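Local coordinates for uncharacterized protein (Chondromyces crocatus, PDB 6I86) that is of unknown function but probably takes part in biosynthesis of the ribosomally made peptide crocagin, at residues I18-A23 and G93-C98; E50-Q55 and E84-V89; A8-P13 and R107-V112. One frame throughout, in Å; residues are numbered along the deposited sequence.

Contact 1. Residues I18-A23 and G93-C98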
ATOM      1  N   ILE A  18       2.488   4.872  -4.592  1.00 24.17           N
ATOM      2  CA  ILE A  18       2.966   3.757  -3.784  1.00 23.12           C
ATOM      3  C   ILE A  18       2.221   2.514  -4.247  1.00 23.76           C
ATOM      4  O   ILE A  18       0.994   2.544  -4.407  1.00 23.50           O
ATOM      5  CB  ILE A  18       2.744   4.012  -2.283  1.00 22.07           C
ATOM      6  CG1 ILE A  18       3.473   5.282  -1.846  1.00 25.72           C
ATOM      7  CG2 ILE A  18       3.216   2.824  -1.466  1.00 25.17           C
ATOM      8  CD1 ILE A  18       2.987   5.852  -0.528  1.00 31.17           C
ATOM      9  N   LEU A  19       2.952   1.426  -4.479  1.00 22.61           N
ATOM     10  CA  LEU A  19       2.396   0.230  -5.098  1.00 19.66           C
ATOM     11  C   LEU A  19       2.541  -0.961  -4.163  1.00 21.78           C
ATOM     12  O   LEU A  19       3.630  -1.215  -3.639  1.00 20.39           O
ATOM     13  CB  LEU A  19       3.085  -0.058  -6.436  1.00 19.97           C
ATOM     14  CG  LEU A  19       3.080   1.089  -7.447  1.00 27.72           C
ATOM     15  CD1 LEU A  19       4.039   0.795  -8.591  1.00 30.54           C
ATOM     16  CD2 LEU A  19       1.675   1.352  -7.974  1.00 28.75           C
ATOM     17  N   PHE A  20       1.445  -1.691  -3.966  1.00 23.75           N
ATOM     18  CA  PHE A  20       1.409  -2.885  -3.134  1.00 20.85           C
ATOM     19  C   PHE A  20       1.136  -4.094  -4.015  1.00 18.72           C
ATOM     20  O   PHE A  20       0.254  -4.048  -4.872  1.00 22.80           O
ATOM     21  CB  PHE A  20       0.320  -2.794  -2.061  1.00 16.75           C
ATOM     22  CG  PHE A  20       0.705  -1.983  -0.862  1.00 20.86           C
ATOM     23  CD1 PHE A  20       1.582  -0.921  -0.970  1.00 32.88           C
ATOM     24  CD2 PHE A  20       0.186  -2.290   0.380  1.00 38.45           C
ATOM     25  CE1 PHE A  20       1.932  -0.180   0.139  1.00 34.49           C
ATOM     26  CE2 PHE A  20       0.532  -1.554   1.486  1.00 37.66           C
ATOM     27  CZ  PHE A  20       1.406  -0.496   1.369  1.00 31.73           C
ATOM     28  N   PHE A  21       1.877  -5.178  -3.792  1.00 18.08           N
ATOM     29  CA  PHE A  21       1.742  -6.344  -4.657  1.00 20.38           C
ATOM     30  C   PHE A  21       2.388  -7.553  -3.997  1.00 25.46           C
ATOM     31  O   PHE A  21       3.169  -7.427  -3.048  1.00 26.82           O
ATOM     32  CB  PHE A  21       2.371  -6.096  -6.034  1.00 22.63           C
ATOM     33  CG  PHE A  21       3.708  -5.410  -5.972  1.00 23.36           C
ATOM     34  CD1 PHE A  21       4.881  -6.146  -5.889  1.00 23.71           C
ATOM     35  CD2 PHE A  21       3.792  -4.026  -5.986  1.00 27.56           C
ATOM     36  CE1 PHE A  21       6.111  -5.509  -5.833  1.00 25.39           C
ATOM     37  CE2 PHE A  21       5.020  -3.387  -5.919  1.00 24.77           C
ATOM     38  CZ  PHE A  21       6.179  -4.129  -5.844  1.00 24.56           C
ATOM     39  N   ASP A  22       2.051  -8.728  -4.524  1.00 25.65           N
ATOM     40  CA  ASP A  22       2.703  -9.955  -4.095  1.00 24.87           C
ATOM     41  C   ASP A  22       4.156  -9.951  -4.549  1.00 30.89           C
ATOM     42  O   ASP A  22       4.489  -9.424  -5.614  1.00 29.97           O
ATOM     43  CB  ASP A  22       1.971 -11.170  -4.661  1.00 26.12           C
ATOM     44  CG  ASP A  22       2.431 -12.474  -4.039  1.00 30.53           C
ATOM     45  OD1 ASP A  22       3.492 -12.986  -4.447  1.00 28.29           O
ATOM     46  OD2 ASP A  22       1.732 -12.987  -3.140  1.00 29.91           O
ATOM     47  N   ALA A  23       5.026 -10.544  -3.729  1.00 27.24           N
ATOM     48  CA  ALA A  23       6.453 -10.536  -4.033  1.00 25.22           C
ATOM     49  C   ALA A  23       6.755 -11.245  -5.346  1.00 29.23           C
ATOM     50  O   ALA A  23       7.765 -10.944  -5.994  1.00 29.64           O
ATOM     51  CB  ALA A  23       7.233 -11.182  -2.890  1.00 24.75           C
ATOM     52  N   GLY A  93       1.368 -14.887  -0.772  1.00 28.57           N
ATOM     53  CA  GLY A  93       1.070 -14.303   0.516  1.00 26.07           C
ATOM     54  C   GLY A  93       2.060 -13.266   0.993  1.00 27.87           C
ATOM     55  O   GLY A  93       1.826 -12.648   2.040  1.00 25.70           O
ATOM     56  N   ARG A  94       3.155 -13.049   0.265  1.00 25.42           N
ATOM     57  CA  ARG A  94       4.173 -12.078   0.655  1.00 27.77           C
ATOM     58  C   ARG A  94       3.807 -10.728   0.048  1.00 29.14           C
ATOM     59  O   ARG A  94       4.015 -10.490  -1.145  1.00 25.61           O
ATOM     60  CB  ARG A  94       5.554 -12.538   0.206  1.00 24.80           C
ATOM     61  CG  ARG A  94       6.680 -11.947   1.024  1.00 43.25           C
ATOM     62  CD  ARG A  94       8.031 -12.403   0.520  1.00 46.50           C
ATOM     63  NE  ARG A  94       9.055 -11.400   0.785  1.00 46.74           N
ATOM     64  CZ  ARG A  94       9.649 -11.245   1.962  1.00 54.29           C
ATOM     65  NH1 ARG A  94       9.322 -12.035   2.977  1.00 46.41           N
ATOM     66  NH2 ARG A  94      10.573 -10.308   2.128  1.00 53.25           N
ATOM     67  N   LEU A  95       3.258  -9.843   0.875  1.00 24.86           N
ATOM     68  CA  LEU A  95       2.864  -8.507   0.446  1.00 26.03           C
ATOM     69  C   LEU A  95       4.060  -7.571   0.568  1.00 24.37           C
ATOM     70  O   LEU A  95       4.634  -7.428   1.653  1.00 21.80           O
ATOM     71  CB  LEU A  95       1.696  -8.002   1.289  1.00 23.91           C
ATOM     72  CG  LEU A  95       1.165  -6.610   0.969  1.00 23.50           C
ATOM     73  CD1 LEU A  95       0.511  -6.593  -0.405  1.00 23.27           C
ATOM     74  CD2 LEU A  95       0.192  -6.171   2.044  1.00 22.70           C
ATOM     75  N   VAL A  96       4.440  -6.943  -0.545  1.00 26.69           N
ATOM     76  CA  VAL A  96       5.575  -6.031  -0.587  1.00 26.20           C
ATOM     77  C   VAL A  96       5.153  -4.741  -1.276  1.00 22.23           C
ATOM     78  O   VAL A  96       4.107  -4.666  -1.926  1.00 25.06           O
ATOM     79  CB  VAL A  96       6.797  -6.639  -1.308  1.00 33.55           C
ATOM     80  CG1 VAL A  96       7.205  -7.950  -0.663  1.00 31.99           C
ATOM     81  CG2 VAL A  96       6.480  -6.853  -2.764  1.00 34.42           C
ATOM     82  N   ALA A  97       5.999  -3.722  -1.141  1.00 23.47           N
ATOM     83  CA  ALA A  97       5.679  -2.388  -1.620  1.00 21.96           C
ATOM     84  C   ALA A  97       6.862  -1.786  -2.363  1.00 26.26           C
ATOM     85  O   ALA A  97       8.022  -2.049  -2.036  1.00 26.32           O
ATOM     86  CB  ALA A  97       5.272  -1.465  -0.465  1.00 24.12           C
ATOM     87  N   CYS A  98       6.548  -0.971  -3.370  1.00 22.84           N
ATOM     88  CA  CYS A  98       7.537  -0.158  -4.061  1.00 24.34           C
ATOM     89  C   CYS A  98       6.890   1.176  -4.414  1.00 24.77           C
ATOM     90  O   CYS A  98       5.734   1.437  -4.070  1.00 25.07           O
ATOM     91  CB  CYS A  98       8.082  -0.881  -5.297  1.00 28.94           C
ATOM     92  SG  CYS A  98       7.119  -0.655  -6.802  1.00 30.82           S
TER
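Leu19 to Asp22 pair with Leu95 to Cys98 as antiparallel strands whose axes come within 4.7 Å at 153°. Leu19 with Cys98 and Phe21 with Val96 are the hydrogen-bonded pairs; Phe20 with Ala97 and Asp22 with Leu95 are the non-hydrogen-bonded ones. The pairing runs on into the loop, where Ala23 N donates to Arg94 O (2.8 Å).

Side chains alternate between the two faces. On one, Phe21, Val96 and Cys98 make the main contact. The Phe21 chi1 of 44° sets CG between the backbone N and the carbonyl carbon, which swings the ring across the neighbouring strand, with Val96 O 4.0 Å above its plane, over the centre. Phe21 CE1 rests on Val96 CG2 at 3.4 Å, while Cys98 SG lies at the ring edge, 4.7 Å from the centroid, a sulfur-aromatic contact. Cys98 SG also meets Leu19 CD1 (3.8 Å), so a small, polarisable residue fills the place between leucine and ring. Ile27 adds to this apolar face.

On the other face Phe20 lays CE1 against Ala97 CB (3.6 Å), where a small methyl suits the broad ring, and its CB meets Leu95 CD1. Leu95 reaches on to Ile88 and Leu90. Asp22 ends the row: OD2 takes a weak hydrogen bond from Gly93 N (3.1 Å), while OD1 is hydrogen-bonded to Ser24 OG and Ser92 OG. Gly93 has a positive phi of 81°, where a CB would press on the preceding carbonyl. This is the middle strand pair of a four-stranded antiparallel sheet, with apolar side chains on both faces.

Contact 2. Residues E50-Q55 and E84-V89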
ATOM      1  N   GLU A  50      -3.840  -7.530  -9.250  1.00 23.36           N
ATOM      2  CA  GLU A  50      -2.538  -7.998  -8.798  1.00 25.06           C
ATOM      3  C   GLU A  50      -1.771  -6.942  -8.012  1.00 27.56           C
ATOM      4  O   GLU A  50      -0.807  -7.287  -7.319  1.00 25.79           O
ATOM      5  CB  GLU A  50      -1.685  -8.465  -9.984  1.00 22.35           C
ATOM      6  CG  GLU A  50      -2.172  -9.737 -10.657  1.00 30.61           C
ATOM      7  CD  GLU A  50      -1.171 -10.267 -11.662  1.00 34.86           C
ATOM      8  OE1 GLU A  50       0.031 -10.321 -11.324  1.00 34.71           O
ATOM      9  OE2 GLU A  50      -1.581 -10.627 -12.785  1.00 41.60           O
ATOM     10  N   LEU A  51      -2.171  -5.675  -8.097  1.00 21.50           N
ATOM     11  CA  LEU A  51      -1.559  -4.634  -7.286  1.00 26.29           C
ATOM     12  C   LEU A  51      -2.623  -3.646  -6.834  1.00 23.64           C
ATOM     13  O   LEU A  51      -3.674  -3.493  -7.463  1.00 22.01           O
ATOM     14  CB  LEU A  51      -0.417  -3.907  -8.035  1.00 27.60           C
ATOM     15  CG  LEU A  51      -0.601  -2.847  -9.131  1.00 33.77           C
ATOM     16  CD1 LEU A  51      -1.017  -1.479  -8.590  1.00 24.29           C
ATOM     17  CD2 LEU A  51       0.697  -2.718  -9.911  1.00 32.51           C
ATOM     18  N   VAL A  52      -2.331  -2.980  -5.718  1.00 21.21           N
ATOM     19  CA  VAL A  52      -3.145  -1.898  -5.181  1.00 25.03           C
ATOM     20  C   VAL A  52      -2.321  -0.619  -5.248  1.00 27.74           C
ATOM     21  O   VAL A  52      -1.122  -0.628  -4.944  1.00 19.45           O
ATOM     22  CB  VAL A  52      -3.602  -2.200  -3.736  1.00 23.76           C
ATOM     23  CG1 VAL A  52      -4.138  -0.950  -3.056  1.00 24.15           C
ATOM     24  CG2 VAL A  52      -4.654  -3.304  -3.736  1.00 25.41           C
ATOM     25  N   LEU A  53      -2.957   0.476  -5.663  1.00 25.95           N
ATOM     26  CA  LEU A  53      -2.263   1.720  -5.982  1.00 29.16           C
ATOM     27  C   LEU A  53      -2.635   2.786  -4.957  1.00 27.35           C
ATOM     28  O   LEU A  53      -3.819   3.080  -4.763  1.00 28.64           O
ATOM     29  CB  LEU A  53      -2.607   2.175  -7.405  1.00 26.63           C
ATOM     30  CG  LEU A  53      -1.823   3.312  -8.068  1.00 38.31           C
ATOM     31  CD1 LEU A  53      -1.814   3.121  -9.579  1.00 41.44           C
ATOM     32  CD2 LEU A  53      -2.408   4.673  -7.717  1.00 35.09           C
ATOM     33  N   LEU A  54      -1.620   3.362  -4.311  1.00 23.35           N
ATOM     34  CA  LEU A  54      -1.786   4.442  -3.342  1.00 17.53           C
ATOM     35  C   LEU A  54      -1.217   5.724  -3.938  1.00 18.82           C
ATOM     36  O   LEU A  54       0.006   5.896  -4.000  1.00 23.23           O
ATOM     37  CB  LEU A  54      -1.093   4.105  -2.024  1.00 27.49           C
ATOM     38  CG  LEU A  54      -1.787   3.127  -1.081  1.00 44.54           C
ATOM     39  CD1 LEU A  54      -0.777   2.507  -0.134  1.00 42.16           C
ATOM     40  CD2 LEU A  54      -2.856   3.860  -0.299  1.00 49.41           C
ATOM     41  N   GLN A  55      -2.100   6.624  -4.363  1.00 20.03           N
ATOM     42  CA  GLN A  55      -1.688   7.888  -4.955  1.00 24.05           C
ATOM     43  C   GLN A  55      -1.476   8.940  -3.874  1.00 27.85           C
ATOM     44  O   GLN A  55      -2.248   9.031  -2.915  1.00 26.22           O
ATOM     45  CB  GLN A  55      -2.730   8.380  -5.964  1.00 26.88           C
ATOM     46  CG  GLN A  55      -2.437   9.755  -6.548  1.00 31.86           C
ATOM     47  CD  GLN A  55      -2.940   9.909  -7.970  1.00 45.50           C
ATOM     48  OE1 GLN A  55      -2.812   8.999  -8.788  1.00 39.99           O
ATOM     49  NE2 GLN A  55      -3.512  11.069  -8.273  1.00 49.86           N
ATOM     50  N   GLU A  84     -11.792   3.547  -0.410  1.00 24.92           N
ATOM     51  CA  GLU A  84     -12.152   2.798  -1.604  1.00 33.09           C
ATOM     52  C   GLU A  84     -11.948   1.313  -1.359  1.00 23.11           C
ATOM     53  O   GLU A  84     -10.928   0.897  -0.802  1.00 22.16           O
ATOM     54  CB  GLU A  84     -11.358   3.268  -2.837  1.00 35.96           C
ATOM     55  CG  GLU A  84      -9.927   2.792  -2.947  1.00 50.99           C
ATOM     56  CD  GLU A  84      -9.292   3.250  -4.241  1.00 51.84           C
ATOM     57  OE1 GLU A  84      -9.961   3.144  -5.292  1.00 45.21           O
ATOM     58  OE2 GLU A  84      -8.135   3.714  -4.212  1.00 38.25           O
ATOM     59  N   LEU A  85     -12.942   0.527  -1.757  1.00 23.59           N
ATOM     60  CA  LEU A  85     -12.907  -0.919  -1.614  1.00 22.52           C
ATOM     61  C   LEU A  85     -12.391  -1.526  -2.911  1.00 29.79           C
ATOM     62  O   LEU A  85     -13.033  -1.399  -3.960  1.00 23.73           O
ATOM     63  CB  LEU A  85     -14.301  -1.453  -1.282  1.00 27.55           C
ATOM     64  CG  LEU A  85     -14.433  -2.840  -0.649  1.00 38.73           C
ATOM     65  CD1 LEU A  85     -13.676  -2.903   0.665  1.00 37.96           C
ATOM     66  CD2 LEU A  85     -15.900  -3.202  -0.443  1.00 42.59           C
ATOM     67  N   VAL A  86     -11.226  -2.166  -2.847  1.00 21.73           N
ATOM     68  CA  VAL A  86     -10.687  -2.885  -3.996  1.00 29.25           C
ATOM     69  C   VAL A  86     -10.350  -4.303  -3.563  1.00 26.94           C
ATOM     70  O   VAL A  86     -10.933  -4.825  -2.606  1.00 27.01           O
ATOM     71  CB  VAL A  86      -9.456  -2.173  -4.587  1.00 26.69           C
ATOM     72  CG1 VAL A  86      -9.869  -0.874  -5.261  1.00 28.09           C
ATOM     73  CG2 VAL A  86      -8.417  -1.912  -3.505  1.00 21.49           C
ATOM     74  N   SER A  87      -9.413  -4.934  -4.259  1.00 23.40           N
ATOM     75  CA  SER A  87      -9.039  -6.306  -3.948  1.00 20.87           C
ATOM     76  C   SER A  87      -7.611  -6.538  -4.416  1.00 28.59           C
ATOM     77  O   SER A  87      -7.048  -5.750  -5.179  1.00 22.73           O
ATOM     78  CB  SER A  87     -10.000  -7.308  -4.597  1.00 20.82           C
ATOM     79  OG  SER A  87      -9.998  -7.172  -6.006  1.00 25.41           O
ATOM     80  N   ILE A  88      -7.029  -7.636  -3.944  1.00 22.27           N
ATOM     81  CA  ILE A  88      -5.683  -8.020  -4.352  1.00 27.18           C
ATOM     82  C   ILE A  88      -5.571  -9.536  -4.292  1.00 30.65           C
ATOM     83  O   ILE A  88      -6.138 -10.185  -3.407  1.00 27.43           O
ATOM     84  CB  ILE A  88      -4.604  -7.333  -3.484  1.00 24.68           C
ATOM     85  CG1 ILE A  88      -3.249  -7.389  -4.190  1.00 20.67           C
ATOM     86  CG2 ILE A  88      -4.510  -7.971  -2.099  1.00 22.39           C
ATOM     87  CD1 ILE A  88      -2.168  -6.603  -3.494  1.00 21.74           C
ATOM     88  N   VAL A  89      -4.852 -10.095  -5.263  1.00 26.04           N
ATOM     89  CA  VAL A  89      -4.517 -11.514  -5.294  1.00 26.20           C
ATOM     90  C   VAL A  89      -3.061 -11.660  -4.882  1.00 28.28           C
ATOM     91  O   VAL A  89      -2.181 -10.982  -5.428  1.00 27.83           O
ATOM     92  CB  VAL A  89      -4.757 -12.117  -6.688  1.00 28.03           C
ATOM     93  CG1 VAL A  89      -4.372 -13.591  -6.705  1.00 29.89           C
ATOM     94  CG2 VAL A  89      -6.207 -11.939  -7.100  1.00 35.17           C
TER
HETATM   95  O   HOH W   1      -0.085  -9.580  -6.595  1.00 22.23           O
HETATM   96  O   HOH W   2      -6.651   1.738  -3.921  1.00 49.48           O
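Val52 carries the apolar part of this contact, pointing from its strand toward residues 84-89 and making its contacts with one methyl, CG2. The Val52 and Val86 side chains cross obliquely, Val52 CG2 to Val86 CG2 at 4.0 Å, and the same methyl lies equally far from Ile88 CB. Val52 CG2 also sits 3.7 Å from Ser87 O, so it covers the backbone between the two aliphatic residues. The torsion chi1 of 166° sends Val52 CG1 anti to the backbone N and leaves CG2 beside that nitrogen. A compact beta-branched residue suits this place, since one methyl reaches both Val86 and Ile88. Ile88 brings the longer side chain: with CG1 anti to its own N (chi1 -162°) it reaches the start of the other strand, CG1 lying 4.0 Å from Glu50 O and CD1 close to CA of Leu51.

No direct hydrogen bond joins the two segments, whose strand axes stay 6.6 Å apart at 136°. Water supplies the polar links instead. One molecule donates to Val89 O at 2.8 Å and to Glu50 O, joining two carbonyls that could not bond each other. A second donates to Leu53 O (3.2 Å) and to Glu84 OE2. The contacts to Glu50 O and Glu84 OE2 are unusually short, so their exact lengths are doubtful. Glu84 OE2 also forms a salt bridge with Arg121 NE, which probably holds the carboxylate in place.

Strands 51-55 and 82-90 are each outermost in their own sheets, so the contact joins two sheet edges rather than extending either sheet. Leu51 faces away, packing on Ile42 and Leu45 of helix 38-47; Val52 is hydrogen-bonded to Phe20 of strand 17-22, and Ile88 to Tyr117 of strand 115-123.

Contact 3. Residues A8-P13 and R107-V112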
ATOM      1  N   ALA A   8       1.364  -4.177  10.439  1.00 17.26           N
ATOM      2  CA  ALA A   8       2.695  -3.615  10.263  1.00 24.45           C
ATOM      3  C   ALA A   8       2.573  -2.236   9.631  1.00 25.39           C
ATOM      4  O   ALA A   8       1.586  -1.919   8.960  1.00 24.86           O
ATOM      5  CB  ALA A   8       3.592  -4.517   9.405  1.00 21.85           C
ATOM      6  N   GLU A   9       3.596  -1.414   9.857  1.00 23.62           N
ATOM      7  CA  GLU A   9       3.665  -0.077   9.286  1.00 22.07           C
ATOM      8  C   GLU A   9       4.960   0.083   8.507  1.00 27.81           C
ATOM      9  O   GLU A   9       6.007  -0.437   8.907  1.00 22.88           O
ATOM     10  CB  GLU A   9       3.589   1.013  10.366  1.00 28.75           C
ATOM     11  CG  GLU A   9       2.283   1.060  11.135  1.00 45.40           C
ATOM     12  CD  GLU A   9       2.318   2.082  12.253  1.00 47.81           C
ATOM     13  OE1 GLU A   9       3.279   2.878  12.297  1.00 36.20           O
ATOM     14  OE2 GLU A   9       1.389   2.087  13.088  1.00 53.80           O
ATOM     15  N   ILE A  10       4.880   0.808   7.394  1.00 22.32           N
ATOM     16  CA  ILE A  10       6.055   1.195   6.626  1.00 22.60           C
ATOM     17  C   ILE A  10       6.057   2.708   6.472  1.00 26.15           C
ATOM     18  O   ILE A  10       5.006   3.357   6.433  1.00 26.22           O
ATOM     19  CB  ILE A  10       6.114   0.514   5.240  1.00 27.11           C
ATOM     20  CG1 ILE A  10       4.906   0.907   4.389  1.00 22.97           C
ATOM     21  CG2 ILE A  10       6.202  -0.999   5.388  1.00 26.85           C
ATOM     22  CD1 ILE A  10       4.971   0.385   2.969  1.00 27.45           C
ATOM     23  N   ILE A  11       7.258   3.271   6.393  1.00 24.92           N
ATOM     24  CA  ILE A  11       7.460   4.685   6.109  1.00 26.72           C
ATOM     25  C   ILE A  11       8.374   4.768   4.898  1.00 30.77           C
ATOM     26  O   ILE A  11       9.504   4.266   4.935  1.00 28.90           O
ATOM     27  CB  ILE A  11       8.067   5.434   7.305  1.00 27.50           C
ATOM     28  CG1 ILE A  11       7.197   5.265   8.551  1.00 28.49           C
ATOM     29  CG2 ILE A  11       8.240   6.907   6.976  1.00 25.81           C
ATOM     30  CD1 ILE A  11       7.782   5.913   9.784  1.00 37.72           C
ATOM     31  N   LEU A  12       7.887   5.382   3.824  1.00 25.61           N
ATOM     32  CA  LEU A  12       8.674   5.456   2.603  1.00 22.11           C
ATOM     33  C   LEU A  12       8.415   6.788   1.911  1.00 27.24           C
ATOM     34  O   LEU A  12       7.346   7.377   2.095  1.00 22.71           O
ATOM     35  CB  LEU A  12       8.357   4.298   1.642  1.00 23.44           C
ATOM     36  CG  LEU A  12       6.980   3.636   1.506  1.00 40.09           C
ATOM     37  CD1 LEU A  12       5.826   4.629   1.484  1.00 45.70           C
ATOM     38  CD2 LEU A  12       6.974   2.797   0.240  1.00 32.00           C
ATOM     39  N   PRO A  13       9.369   7.271   1.125  1.00 25.29           N
ATOM     40  CA  PRO A  13       9.103   8.452   0.298  1.00 24.30           C
ATOM     41  C   PRO A  13       8.376   8.075  -0.982  1.00 26.95           C
ATOM     42  O   PRO A  13       8.472   6.950  -1.477  1.00 25.75           O
ATOM     43  CB  PRO A  13      10.508   8.985  -0.005  1.00 26.15           C
ATOM     44  CG  PRO A  13      11.355   7.744  -0.047  1.00 28.12           C
ATOM     45  CD  PRO A  13      10.752   6.790   0.970  1.00 27.10           C
ATOM     46  N   ARG A 107       9.955  -3.593  -0.423  1.00 30.12           N
ATOM     47  CA  ARG A 107       9.773  -3.400   1.009  1.00 29.22           C
ATOM     48  C   ARG A 107       8.742  -4.391   1.532  1.00 27.88           C
ATOM     49  O   ARG A 107       7.566  -4.325   1.159  1.00 24.59           O
ATOM     50  CB  ARG A 107       9.337  -1.966   1.295  1.00 29.95           C
ATOM     51  CG  ARG A 107       9.082  -1.683   2.762  1.00 36.21           C
ATOM     52  CD  ARG A 107      10.385  -1.472   3.518  1.00 43.13           C
ATOM     53  NE  ARG A 107      11.247  -0.483   2.874  1.00 57.13           N
ATOM     54  CZ  ARG A 107      11.169   0.828   3.088  1.00 57.82           C
ATOM     55  NH1 ARG A 107      10.269   1.313   3.932  1.00 50.36           N
ATOM     56  NH2 ARG A 107      11.994   1.654   2.459  1.00 55.29           N
ATOM     57  N   HIS A 108       9.178  -5.306   2.393  1.00 30.88           N
ATOM     58  CA  HIS A 108       8.259  -6.284   2.958  1.00 29.81           C
ATOM     59  C   HIS A 108       7.249  -5.594   3.864  1.00 31.07           C
ATOM     60  O   HIS A 108       7.620  -4.822   4.753  1.00 30.65           O
ATOM     61  CB  HIS A 108       9.016  -7.355   3.738  1.00 43.44           C
ATOM     62  CG  HIS A 108       8.127  -8.413   4.312  1.00 49.69           C
ATOM     63  ND1 HIS A 108       8.216  -8.836   5.621  1.00 57.76           N
ATOM     64  CD2 HIS A 108       7.120  -9.127   3.754  1.00 49.56           C
ATOM     65  CE1 HIS A 108       7.308  -9.769   5.842  1.00 51.42           C
ATOM     66  NE2 HIS A 108       6.629  -9.965   4.725  1.00 43.32           N
ATOM     67  N   VAL A 109       5.972  -5.873   3.635  1.00 26.91           N
ATOM     68  CA  VAL A 109       4.881  -5.306   4.420  1.00 25.31           C
ATOM     69  C   VAL A 109       4.324  -6.332   5.399  1.00 28.16           C
ATOM     70  O   VAL A 109       4.420  -6.162   6.617  1.00 27.29           O
ATOM     71  CB  VAL A 109       3.770  -4.756   3.500  1.00 23.36           C
ATOM     72  CG1 VAL A 109       2.654  -4.191   4.334  1.00 27.72           C
ATOM     73  CG2 VAL A 109       4.326  -3.712   2.542  1.00 28.59           C
ATOM     74  N   LEU A 110       3.735  -7.405   4.880  1.00 26.92           N
ATOM     75  CA  LEU A 110       3.188  -8.482   5.684  1.00 30.35           C
ATOM     76  C   LEU A 110       3.280  -9.772   4.884  1.00 26.30           C
ATOM     77  O   LEU A 110       3.271  -9.755   3.651  1.00 26.06           O
ATOM     78  CB  LEU A 110       1.726  -8.211   6.079  1.00 27.02           C
ATOM     79  CG  LEU A 110       1.399  -7.214   7.192  1.00 30.41           C
ATOM     80  CD1 LEU A 110      -0.109  -7.045   7.337  1.00 31.19           C
ATOM     81  CD2 LEU A 110       2.013  -7.662   8.508  1.00 27.07           C
ATOM     82  N   THR A 111       3.377 -10.890   5.594  1.00 24.62           N
ATOM     83  CA  THR A 111       3.203 -12.207   4.997  1.00 26.36           C
ATOM     84  C   THR A 111       1.895 -12.785   5.515  1.00 26.02           C
ATOM     85  O   THR A 111       1.750 -13.024   6.718  1.00 29.02           O
ATOM     86  CB  THR A 111       4.372 -13.139   5.317  1.00 29.00           C
ATOM     87  OG1 THR A 111       5.556 -12.653   4.668  1.00 31.45           O
ATOM     88  CG2 THR A 111       4.073 -14.548   4.820  1.00 31.42           C
ATOM     89  N   VAL A 112       0.946 -12.992   4.610  1.00 25.30           N
ATOM     90  CA  VAL A 112      -0.391 -13.460   4.961  1.00 22.58           C
ATOM     91  C   VAL A 112      -0.604 -14.799   4.266  1.00 28.79           C
ATOM     92  O   VAL A 112       0.227 -15.187   3.430  1.00 25.27           O
ATOM     93  CB  VAL A 112      -1.454 -12.426   4.558  1.00 23.51           C
ATOM     94  CG1 VAL A 112      -1.243 -11.124   5.321  1.00 23.77           C
ATOM     95  CG2 VAL A 112      -1.416 -12.191   3.055  1.00 22.38           C
TER
HETATM   96  O   HOH W   3      12.275   4.278   3.756  1.00 52.64           O
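A classic beta bulge, in which Val109 and Leu110 both face Leu95, lies where strand 107-111 meets strand 4-14, edge strands of the two sheets. Ala8 packs against the bulge: its CB is 3.3 Å from Val109 O and 3.6 Å from Leu110 CD2, a tight fit for a single methyl. Further along, Ile10 CD1 meets Val109 CG2 at 4.2 Å, the two side chains crossing at about a right angle. Ile10 CG2 lies 4.0 Å from Arg107 CG, so the arginine's aliphatic part continues the apolar strip.

Bends at chi2 (79°) and chi3 (51°) turn the Arg107 chain so that its guanidinium reaches Ile11 O. Arg107 NH1 gives a fairly straight hydrogen bond to Ile11 O (3.2 Å); the acceptor lies in the guanidinium plane, but the donor stands above the carbonyl plane. A water accepting from Arg107 NH2 at 2.9 Å donates to that same oxygen. A leucine in place of Arg107 would probably leave Ile11 O without its direct donor and the water without its second anchor. One carbonyl, Ile11 O, is met by both the guanidinium and a water, so a charged side chain supplies the direct polar link that the two backbones do not.

The three contacts describe one sheet and its two borders. Contact 1 is the central strand pair of the four-stranded sheet; contacts 2 and 3 set its outer strands, 51-55 and 107-111, against edge strands of the five-stranded sheet. Contacts 2 and 3 lie on opposite sides of the chain's centre, their centres about 15 Å apart. Probable backbone hydrogen bonds connect them through contact 1: Phe20 O to Val52 N (2.9 Å) and Leu95 N to Leu110 O (2.8 Å). In sequence contact 2 nests within contact 1 within contact 3. The function, and so any active site, is not established; a glycerol, probably from crystallisation, lies about 6 Å from the Glu84 side chain.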